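Local coordinates for protein alpha-glucosidase YIHQ (Escherichia coli, PDB 5AEG) that hydrolyses sulfoquinovosyl diacylglycerides and simple sulfoquinovosides to release sulfoquinovose, which the bacterium degrades by sulfoglycolysis, at residues Q25-L30 with F226-T231; P125-Y130 with V188-Y193; K192-V197 with I233-K238. All coordinates share one frame; numbering follows the deposited sequence.

Overall arrangement
The three contacts form one cluster on the same side of the chain's centre, in the N-terminal beta-rich part of this family 31 glycosidase. Their centres lie about 9 to 11 Å apart. Interaction 2 falls inside the loop that interaction 1 closes along the chain. Interaction 3 starts where interaction 2 ends and shares Lys192 and Tyr193 with it. Strands 129-133, 186-189, 193-197 and 221-228 are successive antiparallel neighbours. Strand 27-32 meets the last of them in interaction 1. Helix 232-243, which follows strand 221-228, packs on strand 193-197 in interaction 3. This helix precedes strand 257-260 of the catalytic barrel, so the cluster probably lies near the passage from N-terminal region to barrel.

Interaction 1 of 3, residues Q25-L30 with F226-T231; sequences QQRLIL and FECADT
Arg27 lays one face of its guanidinium over Cys228. The CB of Cys228 lies above the centre of the flat group, 3.5 Å from Arg27 CZ. Cys228 SG lies nearer the inner end of the group, 3.6 Å from Arg27 NE. The arginine bends at chi2 (67°), which turns its end back beside the carbonyl of Gln25. There Arg27 NH1 donates to Gln25 O at 2.9 Å. The bond is nearly straight, at 163°, and lies in both the carbonyl plane and the guanidinium plane. Water 1 sits at the guanidinium edge, accepting from NH2 and donating to Asp230 OD1. It bridges the arginine and the aspartate, whose charged atoms are not in contact, and so probably relays their attraction. Arg27 NE donates to Gln191 O, so bonds from NH1 and NE fix the guanidinium's rotation. Strand 27-32 pairs antiparallel with strand 20-24 in a small sheet. Ile29 and Leu30 both face Leu22 of its neighbouring strand, a classic beta bulge. Strand 221-228 belongs to the beta-sandwich type of N-terminal region found in family 31. Ile29 meets Phe226 through its CG2 branch, which is anti to the backbone N. CG2 sits over one face of the ring, 4.1 Å from Phe226 CZ, and the side chains lie alongside, pointing opposite ways. The amide end of Gln25 reaches the cysteine too, with Gln25 OE1 3.7 Å from Cys228 CB.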
# COMPACT_ATOMS: atom_id res chain seq x y z
N GLN A 25 -1.10 -28.55 10.71
CA GLN A 25 -1.40 -28.18 12.13
C GLN A 25 -2.84 -28.11 12.41
O GLN A 25 -3.34 -27.12 12.97
CB GLN A 25 -0.76 -26.91 12.49
CG GLN A 25 0.61 -26.84 11.92
CD GLN A 25 1.55 -26.12 12.78
OE1 GLN A 25 1.22 -25.11 13.40
NE2 GLN A 25 2.74 -26.67 12.87
N GLN A 26 -3.53 -29.13 11.95
CA GLN A 26 -4.99 -29.33 12.04
C GLN A 26 -5.89 -28.48 11.22
O GLN A 26 -7.10 -28.70 11.27
CB GLN A 26 -5.51 -29.31 13.48
CG GLN A 26 -5.31 -30.65 14.13
CD GLN A 26 -4.54 -30.44 15.37
OE1 GLN A 26 -5.14 -30.27 16.44
NE2 GLN A 26 -3.21 -30.35 15.24
N ARG A 27 -5.36 -27.54 10.43
CA ARG A 27 -6.25 -26.84 9.50
C ARG A 27 -6.41 -27.70 8.22
O ARG A 27 -5.42 -28.13 7.67
CB ARG A 27 -5.52 -25.53 9.06
CG ARG A 27 -5.51 -24.42 10.06
CD ARG A 27 -4.72 -24.64 11.31
NE ARG A 27 -4.46 -23.38 12.03
CZ ARG A 27 -3.68 -23.25 13.10
NH1 ARG A 27 -3.06 -24.29 13.62
NH2 ARG A 27 -3.46 -22.06 13.62
N LEU A 28 -7.61 -27.91 7.79
CA LEU A 28 -7.86 -28.59 6.57
C LEU A 28 -7.52 -27.60 5.41
O LEU A 28 -8.18 -26.60 5.29
CB LEU A 28 -9.32 -28.95 6.49
CG LEU A 28 -9.81 -29.65 5.20
CD1 LEU A 28 -9.05 -30.95 5.04
CD2 LEU A 28 -11.27 -29.88 5.11
N ILE A 29 -6.49 -27.92 4.64
CA ILE A 29 -5.95 -27.10 3.52
C ILE A 29 -6.46 -27.54 2.14
O ILE A 29 -6.94 -26.68 1.37
CB ILE A 29 -4.40 -27.04 3.54
CG1 ILE A 29 -3.85 -26.35 4.82
CG2 ILE A 29 -3.83 -26.25 2.37
CD1 ILE A 29 -4.28 -24.92 5.15
N LEU A 30 -6.41 -28.87 1.84
CA LEU A 30 -6.88 -29.44 0.55
C LEU A 30 -7.77 -30.65 0.76
O LEU A 30 -7.49 -31.47 1.66
CB LEU A 30 -5.69 -29.91 -0.28
CG LEU A 30 -4.55 -28.98 -0.59
CD1 LEU A 30 -3.39 -29.71 -1.26
CD2 LEU A 30 -5.04 -27.87 -1.52
N PHE A 226 2.59 -21.68 3.42
CA PHE A 226 1.66 -21.43 4.54
C PHE A 226 2.39 -21.56 5.86
O PHE A 226 3.39 -22.38 6.01
CB PHE A 226 0.50 -22.40 4.59
CG PHE A 226 -0.31 -22.52 3.35
CD1 PHE A 226 0.22 -23.11 2.21
CD2 PHE A 226 -1.63 -22.11 3.33
CE1 PHE A 226 -0.53 -23.28 1.10
CE2 PHE A 226 -2.41 -22.28 2.21
CZ PHE A 226 -1.84 -22.87 1.08
N GLU A 227 2.01 -20.73 6.84
CA GLU A 227 2.41 -20.98 8.24
C GLU A 227 1.22 -20.68 9.08
O GLU A 227 0.41 -19.82 8.73
CB GLU A 227 3.50 -20.11 8.75
CG GLU A 227 4.88 -20.53 8.52
CD GLU A 227 5.90 -19.62 9.19
OE1 GLU A 227 6.21 -18.55 8.61
OE2 GLU A 227 6.49 -20.05 10.22
N CYS A 228 1.15 -21.34 10.24
CA CYS A 228 0.12 -21.11 11.22
C CYS A 228 0.73 -20.46 12.47
O CYS A 228 1.96 -20.39 12.63
CB CYS A 228 -0.54 -22.42 11.67
SG CYS A 228 -1.31 -23.38 10.37
N ALA A 229 -0.15 -19.95 13.32
CA ALA A 229 0.25 -19.45 14.62
C ALA A 229 -0.92 -19.43 15.57
O ALA A 229 -2.08 -19.57 15.19
CB ALA A 229 1.00 -18.09 14.50
N ASP A 230 -0.59 -19.30 16.85
CA ASP A 230 -1.53 -19.28 17.95
C ASP A 230 -2.24 -17.98 18.13
O ASP A 230 -3.44 -17.99 18.57
CB ASP A 230 -0.81 -19.61 19.29
CG ASP A 230 -0.48 -21.12 19.39
OD1 ASP A 230 -1.11 -21.92 18.61
OD2 ASP A 230 0.43 -21.47 20.20
N THR A 231 -1.58 -16.90 17.70
CA THR A 231 -2.19 -15.55 17.75
C THR A 231 -1.90 -14.79 16.42
O THR A 231 -0.93 -15.08 15.73
CB THR A 231 -1.59 -14.69 18.86
OG1 THR A 231 -0.21 -14.51 18.61
CG2 THR A 231 -1.74 -15.36 20.26
O HOH W 1 -1.17 -22.72 15.57

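Interaction 2 of 3, residues P125-Y130 with V188-Y193; sequences PEDHIY and VSTQKY
Asp127 and Gln191 meet through a short bond, Gln191 NE2 to Asp127 OD2 at 2.7 Å. The donor comes in on the syn lone pair of OD2. The carboxylate and amide planes are 58° apart. Beside them, the backbone N of His128 donates to Thr190 OG1 at 2.9 Å. A chi1 of 56° sets this hydroxyl between the backbone N and carbonyl carbon, where it meets the His128 N-H, while Thr190 CG2 touches the ring edge of Tyr130, 3.7 Å from CE2. Water 3 links Asp127 OD1 to Thr190 OG1, and water 2 links OD2 to Ser189 OG. An alanine in place of Asp127 would probably leave the Gln191 amide without this acceptor and both waters without their carboxylate anchor. In the next shell, the Gln124 backbone N also donates to OD2. Ser189 OG accepts from the backbone N of Gln191 in an ST turn, which helps place the glutamine. The strands pair antiparallel: Ile129 and Ser189 are non-hydrogen-bonded, whereas Tyr130 and Val188 form a hydrogen-bonded pair. Further out, His128 ND1 is hydrogen-bonded to Asp140 OD2, and Tyr130 OH to Tyr601 O. Helix 486-495 touches Tyr130 and Val188 through Met495, and helix 232-243 meets Val188 through Leu235.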
# COMPACT_ATOMS: atom_id res chain seq x y z
N PRO A 125 -17.44 -21.70 6.29
CA PRO A 125 -18.28 -20.57 6.03
C PRO A 125 -18.05 -19.37 6.95
O PRO A 125 -18.21 -18.27 6.49
CB PRO A 125 -19.70 -21.11 6.21
CG PRO A 125 -19.56 -22.54 5.82
CD PRO A 125 -18.26 -22.94 6.41
N GLU A 126 -17.69 -19.60 8.20
CA GLU A 126 -17.46 -18.50 9.18
C GLU A 126 -16.10 -17.76 9.06
O GLU A 126 -15.88 -16.73 9.71
CB GLU A 126 -17.56 -19.01 10.61
CG GLU A 126 -16.54 -20.04 10.95
CD GLU A 126 -17.03 -21.53 10.70
OE1 GLU A 126 -17.98 -21.82 9.89
OE2 GLU A 126 -16.43 -22.41 11.33
N ASP A 127 -15.18 -18.26 8.25
CA ASP A 127 -13.87 -17.69 8.24
C ASP A 127 -13.91 -16.24 7.67
O ASP A 127 -14.63 -15.99 6.72
CB ASP A 127 -12.91 -18.50 7.37
CG ASP A 127 -12.68 -19.93 7.86
OD1 ASP A 127 -12.89 -20.22 9.06
OD2 ASP A 127 -12.16 -20.73 7.05
N HIS A 128 -13.09 -15.36 8.22
CA HIS A 128 -12.78 -14.08 7.55
C HIS A 128 -11.43 -14.16 6.93
O HIS A 128 -10.57 -15.00 7.31
CB HIS A 128 -12.86 -12.88 8.56
CG HIS A 128 -14.13 -12.85 9.32
ND1 HIS A 128 -15.29 -12.27 8.84
CD2 HIS A 128 -14.47 -13.39 10.54
CE1 HIS A 128 -16.27 -12.38 9.74
NE2 HIS A 128 -15.80 -13.08 10.76
N ILE A 129 -11.15 -13.20 6.03
CA ILE A 129 -9.94 -13.20 5.28
C ILE A 129 -9.45 -11.73 5.19
O ILE A 129 -10.25 -10.83 4.88
CB ILE A 129 -10.20 -13.73 3.86
CG1 ILE A 129 -10.59 -15.24 3.81
CG2 ILE A 129 -8.99 -13.54 3.00
CD1 ILE A 129 -9.43 -16.14 4.23
N TYR A 130 -8.18 -11.54 5.43
CA TYR A 130 -7.60 -10.20 5.43
C TYR A 130 -6.32 -10.20 4.61
O TYR A 130 -5.65 -11.25 4.42
CB TYR A 130 -7.27 -9.76 6.87
CG TYR A 130 -8.42 -9.84 7.75
CD1 TYR A 130 -9.39 -8.85 7.78
CD2 TYR A 130 -8.61 -10.97 8.56
CE1 TYR A 130 -10.54 -8.98 8.57
CE2 TYR A 130 -9.72 -11.10 9.36
CZ TYR A 130 -10.70 -10.13 9.36
OH TYR A 130 -11.80 -10.21 10.13
N VAL A 188 -4.38 -13.68 5.04
CA VAL A 188 -4.55 -14.25 6.41
C VAL A 188 -5.96 -14.71 6.54
O VAL A 188 -6.93 -14.00 6.28
CB VAL A 188 -4.29 -13.21 7.47
CG1 VAL A 188 -4.69 -13.64 8.87
CG2 VAL A 188 -2.84 -12.92 7.49
N SER A 189 -6.11 -15.91 7.11
CA SER A 189 -7.41 -16.45 7.43
C SER A 189 -7.61 -16.46 8.97
O SER A 189 -6.63 -16.63 9.72
CB SER A 189 -7.44 -17.96 6.98
OG SER A 189 -8.62 -18.60 7.55
N THR A 190 -8.87 -16.41 9.38
CA THR A 190 -9.19 -16.56 10.81
C THR A 190 -9.05 -18.01 11.35
O THR A 190 -9.24 -18.18 12.53
CB THR A 190 -10.51 -15.94 11.18
OG1 THR A 190 -11.59 -16.44 10.40
CG2 THR A 190 -10.41 -14.36 11.03
N GLN A 191 -8.69 -18.98 10.48
CA GLN A 191 -8.11 -20.28 10.98
C GLN A 191 -6.68 -20.11 11.43
O GLN A 191 -6.00 -21.05 11.73
CB GLN A 191 -8.23 -21.31 9.87
CG GLN A 191 -9.69 -21.61 9.55
CD GLN A 191 -9.89 -22.92 8.76
OE1 GLN A 191 -9.20 -23.87 8.96
NE2 GLN A 191 -10.81 -22.91 7.82
N LYS A 192 -6.18 -18.85 11.42
CA LYS A 192 -4.90 -18.46 11.92
C LYS A 192 -3.72 -19.05 11.13
O LYS A 192 -2.82 -19.75 11.67
CB LYS A 192 -4.79 -18.69 13.45
CG LYS A 192 -5.60 -17.68 14.23
CD LYS A 192 -5.44 -17.88 15.74
CE LYS A 192 -6.25 -16.86 16.52
NZ LYS A 192 -6.00 -17.09 17.98
N TYR A 193 -3.75 -18.82 9.82
CA TYR A 193 -2.64 -19.11 8.97
C TYR A 193 -2.55 -17.96 7.98
O TYR A 193 -3.53 -17.24 7.79
CB TYR A 193 -2.79 -20.42 8.24
CG TYR A 193 -3.88 -20.50 7.19
CD1 TYR A 193 -3.66 -20.02 5.89
CD2 TYR A 193 -5.10 -21.08 7.45
CE1 TYR A 193 -4.66 -20.12 4.91
CE2 TYR A 193 -6.08 -21.23 6.47
CZ TYR A 193 -5.82 -20.70 5.17
OH TYR A 193 -6.82 -20.75 4.17
O HOH W 2 -10.01 -20.07 5.66
O HOH W 3 -12.59 -18.77 11.31

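Interaction 3 of 3, residues K192-V197 with I233-K238; sequences KYYCHV and ISLLEK
Lys192 brings its backbone against Leu235, with Lys192 C 4.1 Å from Leu235 CD2. This is strand-on-helix packing. Strand 193-197 is the second arm of a beta hairpin with strand 186-189, and the helix lies alongside one face of it. The axes of strand 193-197 and segment 233-238 approach to 9.0 Å and run nearly the same way, with a crossing angle of -25°. Lys192 sits in the turn before the strand. Its long, extended side chain leads away from the helical segment, and its NZ makes a salt bridge with Glu595 and a hydrogen bond to Asp230 O. Tyr193 also offers backbone alone. Its CB points away from the helix, and Leu235 CD2 rests 3.7 Å from Tyr193 C.

Tyr194 is the main side chain of the strand here. Its CB points toward the helix, and its CG stands between the backbone N and the carbonyl carbon (chi1 70°), which sets CD2 against Leu235. The ring and the Leu235 side chain pass at a slant, with Tyr194 CD2 3.8 Å from Leu235 CD1. Leu235 therefore uses both branches, CD1 for the ring and CD2 for the backbone before it. One turn on, the Lys238 side chain runs roughly perpendicular to that of Tyr194. Its extended chain then runs off to Cys228 O, where NZ is hydrogen-bonded. Tyr194 OH is hydrogen-bonded to Glu227 OE1, and that carboxylate also makes a salt bridge with Arg102. Hence the ring is held at its far end as well as along its side. Where the ring meets Lys238, Tyr194 CE2 lies 4.0 Å from the carbonyl carbon C of Lys238 and 4.1 Å from its CB.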
# COMPACT_ATOMS: atom_id res chain seq x y z
N LYS A 192 -6.18 -18.85 11.42
CA LYS A 192 -4.90 -18.46 11.92
C LYS A 192 -3.72 -19.05 11.13
O LYS A 192 -2.82 -19.75 11.67
CB LYS A 192 -4.79 -18.69 13.45
CG LYS A 192 -5.60 -17.68 14.23
CD LYS A 192 -5.44 -17.88 15.74
CE LYS A 192 -6.25 -16.86 16.52
NZ LYS A 192 -6.00 -17.09 17.98
N TYR A 193 -3.75 -18.82 9.82
CA TYR A 193 -2.64 -19.11 8.97
C TYR A 193 -2.55 -17.96 7.98
O TYR A 193 -3.53 -17.24 7.79
CB TYR A 193 -2.79 -20.42 8.24
CG TYR A 193 -3.88 -20.50 7.19
CD1 TYR A 193 -3.66 -20.02 5.89
CD2 TYR A 193 -5.10 -21.08 7.45
CE1 TYR A 193 -4.66 -20.12 4.91
CE2 TYR A 193 -6.08 -21.23 6.47
CZ TYR A 193 -5.82 -20.70 5.17
OH TYR A 193 -6.82 -20.75 4.17
N TYR A 194 -1.43 -17.89 7.33
CA TYR A 194 -1.30 -17.03 6.13
C TYR A 194 -0.95 -17.90 5.00
O TYR A 194 -0.32 -18.97 5.18
CB TYR A 194 -0.18 -15.98 6.31
CG TYR A 194 1.32 -16.42 6.33
CD1 TYR A 194 1.97 -16.85 5.18
CD2 TYR A 194 2.09 -16.36 7.50
CE1 TYR A 194 3.30 -17.27 5.23
CE2 TYR A 194 3.43 -16.77 7.52
CZ TYR A 194 4.02 -17.26 6.39
OH TYR A 194 5.35 -17.67 6.31
N CYS A 195 -1.36 -17.45 3.80
CA CYS A 195 -0.92 -18.07 2.55
C CYS A 195 -0.22 -17.05 1.66
O CYS A 195 -0.78 -15.97 1.43
CB CYS A 195 -2.14 -18.60 1.86
SG CYS A 195 -1.85 -19.18 0.18
N HIS A 196 1.01 -17.34 1.24
CA HIS A 196 1.79 -16.46 0.39
C HIS A 196 2.16 -17.17 -0.93
O HIS A 196 2.66 -18.31 -0.90
CB HIS A 196 3.06 -16.01 1.07
CG HIS A 196 3.92 -15.17 0.17
ND1 HIS A 196 3.51 -13.95 -0.30
CD2 HIS A 196 5.12 -15.42 -0.41
CE1 HIS A 196 4.44 -13.45 -1.09
NE2 HIS A 196 5.43 -14.34 -1.19
N VAL A 197 1.90 -16.54 -2.06
CA VAL A 197 2.13 -17.15 -3.39
C VAL A 197 3.31 -16.41 -4.04
O VAL A 197 3.37 -15.16 -4.11
CB VAL A 197 0.90 -17.17 -4.26
CG1 VAL A 197 1.15 -17.75 -5.66
CG2 VAL A 197 -0.26 -17.90 -3.60
N ILE A 233 -0.84 -11.71 16.27
CA ILE A 233 0.42 -11.06 16.49
C ILE A 233 1.62 -11.95 16.13
O ILE A 233 2.60 -11.50 15.49
CB ILE A 233 0.49 -10.53 17.96
CG1 ILE A 233 -0.42 -9.30 18.08
CG2 ILE A 233 1.90 -10.23 18.37
CD1 ILE A 233 -0.61 -8.85 19.49
N SER A 234 1.56 -13.21 16.57
CA SER A 234 2.61 -14.18 16.22
C SER A 234 2.62 -14.44 14.69
O SER A 234 3.64 -14.57 14.08
CB SER A 234 2.39 -15.53 16.99
OG SER A 234 3.43 -16.39 16.60
N LEU A 235 1.42 -14.54 14.14
CA LEU A 235 1.28 -14.76 12.71
C LEU A 235 2.00 -13.66 11.90
O LEU A 235 2.74 -13.95 10.97
CB LEU A 235 -0.16 -14.97 12.35
CG LEU A 235 -0.36 -15.48 10.93
CD1 LEU A 235 0.20 -16.91 10.78
CD2 LEU A 235 -1.81 -15.43 10.56
N LEU A 236 1.89 -12.41 12.35
CA LEU A 236 2.49 -11.27 11.64
C LEU A 236 3.97 -11.23 11.80
O LEU A 236 4.71 -10.86 10.89
CB LEU A 236 1.81 -9.90 12.02
CG LEU A 236 0.33 -9.76 11.62
CD1 LEU A 236 -0.12 -8.40 12.03
CD2 LEU A 236 0.10 -9.89 10.13
N GLU A 237 4.45 -11.63 12.98
CA GLU A 237 5.86 -11.88 13.17
C GLU A 237 6.38 -12.95 12.18
O GLU A 237 7.42 -12.74 11.58
CB GLU A 237 6.17 -12.26 14.64
CG GLU A 237 7.66 -12.47 14.85
CD GLU A 237 8.03 -12.79 16.29
OE1 GLU A 237 7.14 -13.19 17.07
OE2 GLU A 237 9.23 -12.66 16.60
N LYS A 238 5.66 -14.04 11.99
CA LYS A 238 6.09 -15.06 11.01
C LYS A 238 6.02 -14.54 9.61
O LYS A 238 6.94 -14.68 8.82
CB LYS A 238 5.24 -16.33 11.18
CG LYS A 238 5.68 -17.04 12.47
CD LYS A 238 4.75 -18.18 12.80
CE LYS A 238 5.09 -18.82 14.18
NZ LYS A 238 4.38 -20.12 14.20